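Long-range contact in myosin-2 (Saccharomyces cerevisiae, PDB 6IXO), which carries organelles and other cargo along actin cables, gripping receptor proteins on them with the globular tail domain contained in this chain: residues I98-R109 with S211-E222. Residues are numbered along the deposited sequence; the frame is centred on the assembly and turned at random.
Sequences IPSGVFWLANVR and SIYWCMKSFHIE. With SO4 (sulfate ion), chain B.
Val102 is wedged between Cys215, Met216, Phe219 and Ile221, and its two methyls divide the work. CG1, anti to the backbone N (chi1 176°), meets Ile221 CG1 at 3.5 Å and Phe219 CD2 at 3.6 Å, while CG2 packs on Cys215 CB and Met216 CG. The Phe219 ring turns its edge to the helix backbone: Pro99 O lies in the ring plane, 3.6 Å from Phe219 CE2, and is already engaged by Phe103 N within the helix. One turn earlier, Cys215 SG, placed beside its own backbone N, rests 3.8 Å from Pro99 CB; Ile98 spreads CG2 and CD1 over Ser211 and Ile212. At the other end Ala106 CB takes Ile221 CD1 at 3.8 Å. No direct hydrogen bond joins the two segments. Arg109 and Glu222 stay beyond salt-bridge range; a water appears to bridge Arg109 NE and Glu222 OE1, but at 2.5 Å from Arg109 NE it is suspiciously close and the link is doubtful. Glu222 OE2 forms a salt bridge with Arg387.

The axes of 98-109 and 211-218 approach to 9.4 Å and cross at -32°, both running the same general way. After Ser218 a Schellman motif, with Ile221 N bonded to Met216 O and His220 at positive phi, turns the chain so that Ile221 still faces helix 97-124; Glu222 then occupies the N-cap position of helix 223-247. Buried near the centre of the all-helical cargo-binding tail, the pair is closed in by helix 134-180, whose Leu166 and Trp162 meet Ile98 and Val102, and by helix 223-247 against Ile212 and Met216, while helix 71-90 packs on Trp104 and Val108.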
ATOM      1  N   ILE A  98       5.583   2.310   6.753  1.00 25.92           N
ATOM      2  CA  ILE A  98       5.499   1.147   5.872  1.00 24.19           C
ATOM      3  C   ILE A  98       5.407  -0.166   6.698  1.00 27.07           C
ATOM      4  O   ILE A  98       4.450  -0.916   6.510  1.00 27.54           O
ATOM      5  CB  ILE A  98       6.712   1.091   4.874  1.00 28.88           C
ATOM      6  CG1 ILE A  98       6.581   2.242   3.853  1.00 27.33           C
ATOM      7  CG2 ILE A  98       6.765  -0.272   4.172  1.00 28.35           C
ATOM      8  CD1 ILE A  98       7.983   2.591   3.127  1.00 22.82           C
ATOM      9  N   PRO A  99       6.373  -0.437   7.602  1.00 28.25           N
ATOM     10  CA  PRO A  99       6.200  -1.714   8.330  1.00 27.61           C
ATOM     11  C   PRO A  99       4.914  -1.765   9.153  1.00 29.06           C
ATOM     12  O   PRO A  99       4.269  -2.821   9.141  1.00 33.86           O
ATOM     13  CB  PRO A  99       7.444  -1.799   9.250  1.00 29.66           C
ATOM     14  CG  PRO A  99       8.041  -0.423   9.243  1.00 34.13           C
ATOM     15  CD  PRO A  99       7.637   0.228   7.952  1.00 29.49           C
ATOM     16  N   SER A 100       4.512  -0.676   9.819  1.00 27.26           N
ATOM     17  CA  SER A 100       3.298  -0.789  10.652  1.00 30.45           C
ATOM     18  C   SER A 100       2.085  -0.983   9.785  1.00 29.94           C
ATOM     19  O   SER A 100       1.172  -1.708  10.138  1.00 28.23           O
ATOM     20  CB  SER A 100       3.124   0.413  11.553  1.00 29.17           C
ATOM     21  OG  SER A 100       4.189   0.452  12.495  1.00 37.81           O
ATOM     22  N   GLY A 101       2.058  -0.340   8.622  1.00 29.51           N
ATOM     23  CA  GLY A 101       0.898  -0.522   7.761  1.00 26.80           C
ATOM     24  C   GLY A 101       0.794  -1.933   7.219  1.00 28.37           C
ATOM     25  O   GLY A 101      -0.282  -2.505   7.132  1.00 26.33           O
ATOM     26  N   VAL A 102       1.916  -2.508   6.818  1.00 22.78           N
ATOM     27  CA  VAL A 102       1.864  -3.857   6.258  1.00 22.14           C
ATOM     28  C   VAL A 102       1.460  -4.855   7.364  1.00 28.23           C
ATOM     29  O   VAL A 102       0.669  -5.794   7.145  1.00 24.98           O
ATOM     30  CB  VAL A 102       3.231  -4.251   5.645  1.00 27.05           C
ATOM     31  CG1 VAL A 102       3.209  -5.699   5.153  1.00 28.81           C
ATOM     32  CG2 VAL A 102       3.595  -3.252   4.441  1.00 24.35           C
ATOM     33  N   PHE A 103       2.020  -4.616   8.537  1.00 28.44           N
ATOM     34  CA  PHE A 103       1.703  -5.398   9.736  1.00 27.93           C
ATOM     35  C   PHE A 103       0.193  -5.448   9.935  1.00 30.32           C
ATOM     36  O   PHE A 103      -0.403  -6.531  10.104  1.00 31.56           O
ATOM     37  CB  PHE A 103       2.389  -4.754  10.953  1.00 27.04           C
ATOM     38  CG  PHE A 103       2.078  -5.455  12.265  1.00 27.54           C
ATOM     39  CD1 PHE A 103       2.820  -6.564  12.660  1.00 27.91           C
ATOM     40  CD2 PHE A 103       1.088  -4.955  13.104  1.00 25.16           C
ATOM     41  CE1 PHE A 103       2.542  -7.214  13.880  1.00 29.46           C
ATOM     42  CE2 PHE A 103       0.827  -5.591  14.358  1.00 28.68           C
ATOM     43  CZ  PHE A 103       1.566  -6.707  14.718  1.00 28.66           C
ATOM     44  N   TRP A 104      -0.446  -4.277   9.940  1.00 25.49           N
ATOM     45  CA  TRP A 104      -1.887  -4.246  10.189  1.00 25.51           C
ATOM     46  C   TRP A 104      -2.676  -4.829   9.022  1.00 31.01           C
ATOM     47  O   TRP A 104      -3.695  -5.470   9.236  1.00 29.55           O
ATOM     48  CB  TRP A 104      -2.363  -2.818  10.533  1.00 25.30           C
ATOM     49  CG  TRP A 104      -2.042  -2.541  11.952  1.00 26.04           C
ATOM     50  CD1 TRP A 104      -1.118  -1.683  12.440  1.00 28.16           C
ATOM     51  CD2 TRP A 104      -2.587  -3.238  13.080  1.00 27.97           C
ATOM     52  NE1 TRP A 104      -1.065  -1.763  13.801  1.00 32.54           N
ATOM     53  CE2 TRP A 104      -1.950  -2.725  14.226  1.00 32.19           C
ATOM     54  CE3 TRP A 104      -3.547  -4.241  13.228  1.00 31.25           C
ATOM     55  CZ2 TRP A 104      -2.249  -3.173  15.505  1.00 37.39           C
ATOM     56  CZ3 TRP A 104      -3.827  -4.713  14.517  1.00 31.46           C
ATOM     57  CH2 TRP A 104      -3.187  -4.168  15.629  1.00 33.79           C
ATOM     58  N   LEU A 105      -2.213  -4.630   7.788  1.00 31.44           N
ATOM     59  CA  LEU A 105      -2.856  -5.307   6.661  1.00 26.84           C
ATOM     60  C   LEU A 105      -2.827  -6.825   6.848  1.00 30.82           C
ATOM     61  O   LEU A 105      -3.816  -7.521   6.561  1.00 30.55           O
ATOM     62  CB  LEU A 105      -2.159  -4.919   5.330  1.00 24.84           C
ATOM     63  CG  LEU A 105      -2.425  -3.452   4.872  1.00 31.29           C
ATOM     64  CD1 LEU A 105      -1.535  -3.101   3.631  1.00 31.39           C
ATOM     65  CD2 LEU A 105      -3.902  -3.237   4.549  1.00 26.33           C
ATOM     66  N   ALA A 106      -1.675  -7.349   7.278  1.00 26.81           N
ATOM     67  CA  ALA A 106      -1.546  -8.803   7.470  1.00 28.68           C
ATOM     68  C   ALA A 106      -2.563  -9.271   8.531  1.00 30.97           C
ATOM     69  O   ALA A 106      -3.247 -10.307   8.373  1.00 28.41           O
ATOM     70  CB  ALA A 106      -0.161  -9.159   7.906  1.00 28.01           C
ATOM     71  N   ASN A 107      -2.655  -8.501   9.609  1.00 28.29           N
ATOM     72  CA  ASN A 107      -3.490  -8.924  10.741  1.00 33.33           C
ATOM     73  C   ASN A 107      -4.974  -8.854  10.429  1.00 31.25           C
ATOM     74  O   ASN A 107      -5.759  -9.746  10.795  1.00 29.59           O
ATOM     75  CB  ASN A 107      -3.148  -8.098  11.981  1.00 31.09           C
ATOM     76  CG  ASN A 107      -2.013  -8.713  12.738  1.00 32.83           C
ATOM     77  OD1 ASN A 107      -2.206  -9.666  13.544  1.00 32.75           O
ATOM     78  ND2 ASN A 107      -0.792  -8.277  12.418  1.00 25.34           N
ATOM     79  N   VAL A 108      -5.372  -7.805   9.730  1.00 26.94           N
ATOM     80  CA  VAL A 108      -6.785  -7.671   9.356  1.00 30.65           C
ATOM     81  C   VAL A 108      -7.123  -8.730   8.309  1.00 31.89           C
ATOM     82  O   VAL A 108      -8.221  -9.318   8.325  1.00 33.50           O
ATOM     83  CB  VAL A 108      -7.105  -6.244   8.858  1.00 30.01           C
ATOM     84  CG1 VAL A 108      -8.492  -6.187   8.241  1.00 28.32           C
ATOM     85  CG2 VAL A 108      -6.998  -5.254  10.036  1.00 29.24           C
ATOM     86  N   ARG A 109      -6.168  -9.042   7.425  1.00 28.34           N
ATOM     87  CA  ARG A 109      -6.425 -10.143   6.487  1.00 26.59           C
ATOM     88  C   ARG A 109      -6.607 -11.459   7.246  1.00 31.65           C
ATOM     89  O   ARG A 109      -7.419 -12.322   6.857  1.00 30.53           O
ATOM     90  CB  ARG A 109      -5.284 -10.302   5.466  1.00 31.13           C
ATOM     91  CG  ARG A 109      -5.577 -11.372   4.421  1.00 35.84           C
ATOM     92  CD  ARG A 109      -6.827 -11.003   3.609  1.00 38.11           C
ATOM     93  NE  ARG A 109      -7.024 -11.901   2.456  1.00 34.34           N
ATOM     94  CZ  ARG A 109      -8.078 -11.830   1.633  1.00 32.34           C
ATOM     95  NH1 ARG A 109      -9.050 -10.914   1.854  1.00 31.68           N
ATOM     96  NH2 ARG A 109      -8.176 -12.694   0.618  1.00 37.61           N
ATOM     97  N   SER A 211      11.657  -0.932   1.089  1.00 29.51           N
ATOM     98  CA  SER A 211      11.045  -1.177   2.391  1.00 34.97           C
ATOM     99  C   SER A 211       9.661  -1.779   2.180  1.00 33.81           C
ATOM    100  O   SER A 211       9.267  -2.719   2.879  1.00 32.87           O
ATOM    101  CB  SER A 211      10.988   0.126   3.188  1.00 37.07           C
ATOM    102  OG  SER A 211      10.387  -0.084   4.457  1.00 39.70           O
ATOM    103  N   ILE A 212       8.921  -1.266   1.195  1.00 31.77           N
ATOM    104  CA  ILE A 212       7.640  -1.896   0.872  1.00 29.99           C
ATOM    105  C   ILE A 212       7.860  -3.333   0.456  1.00 35.32           C
ATOM    106  O   ILE A 212       7.195  -4.247   0.952  1.00 31.98           O
ATOM    107  CB  ILE A 212       6.921  -1.157  -0.227  1.00 29.24           C
ATOM    108  CG1 ILE A 212       6.503   0.225   0.288  1.00 28.55           C
ATOM    109  CG2 ILE A 212       5.637  -1.892  -0.653  1.00 27.61           C
ATOM    110  CD1 ILE A 212       5.928   1.114  -0.799  1.00 27.46           C
ATOM    111  N   TYR A 213       8.811  -3.542  -0.448  1.00 29.73           N
ATOM    112  CA  TYR A 213       9.091  -4.907  -0.899  1.00 30.70           C
ATOM    113  C   TYR A 213       9.421  -5.866   0.233  1.00 31.28           C
ATOM    114  O   TYR A 213       8.824  -6.976   0.342  1.00 32.14           O
ATOM    115  CB  TYR A 213      10.272  -4.869  -1.906  1.00 28.94           C
ATOM    116  CG  TYR A 213      10.712  -6.258  -2.333  1.00 33.49           C
ATOM    117  CD1 TYR A 213      10.083  -6.909  -3.386  1.00 37.28           C
ATOM    118  CD2 TYR A 213      11.763  -6.904  -1.695  1.00 34.74           C
ATOM    119  CE1 TYR A 213      10.492  -8.165  -3.803  1.00 44.56           C
ATOM    120  CE2 TYR A 213      12.186  -8.166  -2.104  1.00 45.02           C
ATOM    121  CZ  TYR A 213      11.540  -8.789  -3.156  1.00 47.26           C
ATOM    122  OH  TYR A 213      11.944 -10.030  -3.583  1.00 50.24           O
ATOM    123  N   TRP A 214      10.384  -5.489   1.084  1.00 30.16           N
ATOM    124  CA  TRP A 214      10.867  -6.445   2.102  1.00 35.24           C
ATOM    125  C   TRP A 214       9.868  -6.657   3.240  1.00 36.80           C
ATOM    126  O   TRP A 214       9.788  -7.760   3.782  1.00 37.09           O
ATOM    127  CB  TRP A 214      12.212  -5.993   2.664  1.00 36.33           C
ATOM    128  CG  TRP A 214      13.310  -6.352   1.751  1.00 43.65           C
ATOM    129  CD1 TRP A 214      14.084  -5.494   0.987  1.00 44.16           C
ATOM    130  CD2 TRP A 214      13.731  -7.679   1.423  1.00 44.28           C
ATOM    131  NE1 TRP A 214      14.980  -6.232   0.243  1.00 44.47           N
ATOM    132  CE2 TRP A 214      14.779  -7.569   0.490  1.00 50.08           C
ATOM    133  CE3 TRP A 214      13.321  -8.957   1.839  1.00 54.58           C
ATOM    134  CZ2 TRP A 214      15.430  -8.689  -0.040  1.00 53.67           C
ATOM    135  CZ3 TRP A 214      13.965 -10.058   1.321  1.00 58.81           C
ATOM    136  CH2 TRP A 214      15.008  -9.921   0.388  1.00 55.19           C
ATOM    137  N   CYS A 215       9.082  -5.621   3.583  1.00 34.04           N
ATOM    138  CA  CYS A 215       8.034  -5.771   4.627  1.00 35.33           C
ATOM    139  C   CYS A 215       6.962  -6.721   4.132  1.00 34.83           C
ATOM    140  O   CYS A 215       6.507  -7.633   4.858  1.00 32.67           O
ATOM    141  CB  CYS A 215       7.419  -4.390   5.005  1.00 30.22           C
ATOM    142  SG  CYS A 215       8.547  -3.435   6.057  1.00 39.01           S
ATOM    143  N   MET A 216       6.556  -6.535   2.878  1.00 31.92           N
ATOM    144  CA  MET A 216       5.574  -7.443   2.281  1.00 32.51           C
ATOM    145  C   MET A 216       6.087  -8.853   2.132  1.00 37.77           C
ATOM    146  O   MET A 216       5.367  -9.826   2.430  1.00 39.00           O
ATOM    147  CB  MET A 216       5.124  -6.909   0.934  1.00 31.34           C
ATOM    148  CG  MET A 216       4.356  -5.615   1.151  1.00 36.83           C
ATOM    149  SD  MET A 216       3.072  -5.460  -0.055  1.00 49.22           S
ATOM    150  CE  MET A 216       2.284  -3.951   0.489  1.00 45.83           C
ATOM    151  N   LYS A 217       7.332  -8.989   1.687  1.00 34.62           N
ATOM    152  CA  LYS A 217       7.935 -10.323   1.603  1.00 35.77           C
ATOM    153  C   LYS A 217       8.068 -11.011   2.981  1.00 41.69           C
ATOM    154  O   LYS A 217       7.669 -12.193   3.181  1.00 44.32           O
ATOM    155  CB  LYS A 217       9.315 -10.215   0.921  1.00 37.55           C
ATOM    156  CG  LYS A 217       9.936 -11.567   0.654  1.00 50.60           C
ATOM    157  CD  LYS A 217      10.973 -11.533  -0.464  1.00 61.49           C
ATOM    158  CE  LYS A 217      11.368 -12.977  -0.842  1.00 72.26           C
ATOM    159  NZ  LYS A 217      12.140 -13.050  -2.121  1.00 78.99           N
ATOM    160  N   SER A 218       8.631 -10.275   3.938  1.00 38.31           N
ATOM    161  CA  SER A 218       8.932 -10.863   5.242  1.00 45.02           C
ATOM    162  C   SER A 218       7.655 -11.136   5.994  1.00 45.83           C
ATOM    163  O   SER A 218       7.610 -12.085   6.794  1.00 45.89           O
ATOM    164  CB  SER A 218       9.822  -9.971   6.095  1.00 47.56           C
ATOM    165  OG  SER A 218      11.113  -9.817   5.522  1.00 55.15           O
ATOM    166  N   PHE A 219       6.629 -10.307   5.766  1.00 40.10           N
ATOM    167  CA  PHE A 219       5.381 -10.469   6.526  1.00 40.90           C
ATOM    168  C   PHE A 219       4.406 -11.382   5.808  1.00 41.16           C
ATOM    169  O   PHE A 219       3.222 -11.403   6.155  1.00 41.96           O
ATOM    170  CB  PHE A 219       4.692  -9.119   6.812  1.00 33.11           C
ATOM    171  CG  PHE A 219       5.475  -8.219   7.730  1.00 39.19           C
ATOM    172  CD1 PHE A 219       6.688  -8.639   8.279  1.00 42.28           C
ATOM    173  CD2 PHE A 219       5.018  -6.926   8.014  1.00 40.89           C
ATOM    174  CE1 PHE A 219       7.439  -7.803   9.103  1.00 45.48           C
ATOM    175  CE2 PHE A 219       5.754  -6.089   8.838  1.00 41.64           C
ATOM    176  CZ  PHE A 219       6.976  -6.532   9.386  1.00 46.77           C
ATOM    177  N   HIS A 220       4.909 -12.112   4.805  1.00 38.27           N
ATOM    178  CA  HIS A 220       4.138 -13.115   4.078  1.00 42.24           C
ATOM    179  C   HIS A 220       2.895 -12.527   3.423  1.00 39.79           C
ATOM    180  O   HIS A 220       1.836 -13.115   3.454  1.00 39.16           O
ATOM    181  CB  HIS A 220       3.746 -14.268   5.034  1.00 46.37           C
ATOM    182  CG  HIS A 220       4.900 -14.787   5.832  1.00 54.46           C
ATOM    183  ND1 HIS A 220       5.922 -15.519   5.264  1.00 65.19           N
ATOM    184  CD2 HIS A 220       5.211 -14.656   7.142  1.00 55.93           C
ATOM    185  CE1 HIS A 220       6.801 -15.834   6.197  1.00 65.77           C
ATOM    186  NE2 HIS A 220       6.396 -15.324   7.345  1.00 63.24           N
ATOM    187  N   ILE A 221       3.028 -11.362   2.822  1.00 37.41           N
ATOM    188  CA  ILE A 221       1.893 -10.739   2.153  1.00 38.82           C
ATOM    189  C   ILE A 221       1.785 -11.272   0.747  1.00 40.00           C
ATOM    190  O   ILE A 221       2.791 -11.394   0.051  1.00 41.75           O
ATOM    191  CB  ILE A 221       2.032  -9.201   2.072  1.00 37.38           C
ATOM    192  CG1 ILE A 221       2.103  -8.606   3.469  1.00 43.55           C
ATOM    193  CG2 ILE A 221       0.840  -8.603   1.315  1.00 30.36           C
ATOM    194  CD1 ILE A 221       0.871  -8.902   4.287  1.00 45.76           C
ATOM    195  N   GLU A 222       0.564 -11.547   0.318  1.00 42.12           N
ATOM    196  CA  GLU A 222       0.301 -12.070  -1.024  1.00 48.85           C
ATOM    197  C   GLU A 222       0.860 -11.126  -2.144  1.00 46.47           C
ATOM    198  O   GLU A 222       0.653  -9.915  -2.104  1.00 37.48           O
ATOM    199  CB  GLU A 222      -1.218 -12.307  -1.145  1.00 53.61           C
ATOM    200  CG  GLU A 222      -1.795 -13.498  -0.241  1.00 50.76           C
ATOM    201  CD  GLU A 222      -2.232 -13.118   1.222  1.00 57.71           C
ATOM    202  OE1 GLU A 222      -3.031 -13.902   1.837  1.00 59.63           O
ATOM    203  OE2 GLU A 222      -1.782 -12.079   1.784  1.00 46.49           O
TER
HETATM  204  S   SO4 B1601      17.384  -5.758  -2.519  1.00141.08           S
HETATM  205  O1  SO4 B1601      17.816  -4.917  -3.631  1.00143.34           O
HETATM  206  O2  SO4 B1601      17.664  -5.087  -1.252  1.00141.66           O
HETATM  207  O3  SO4 B1601      18.092  -7.033  -2.575  1.00144.01           O
HETATM  208  O4  SO4 B1601      15.951  -6.000  -2.623  1.00138.92           O
HETATM  209  O   HOH W   1      -5.571 -13.750   1.539  1.00 46.10           O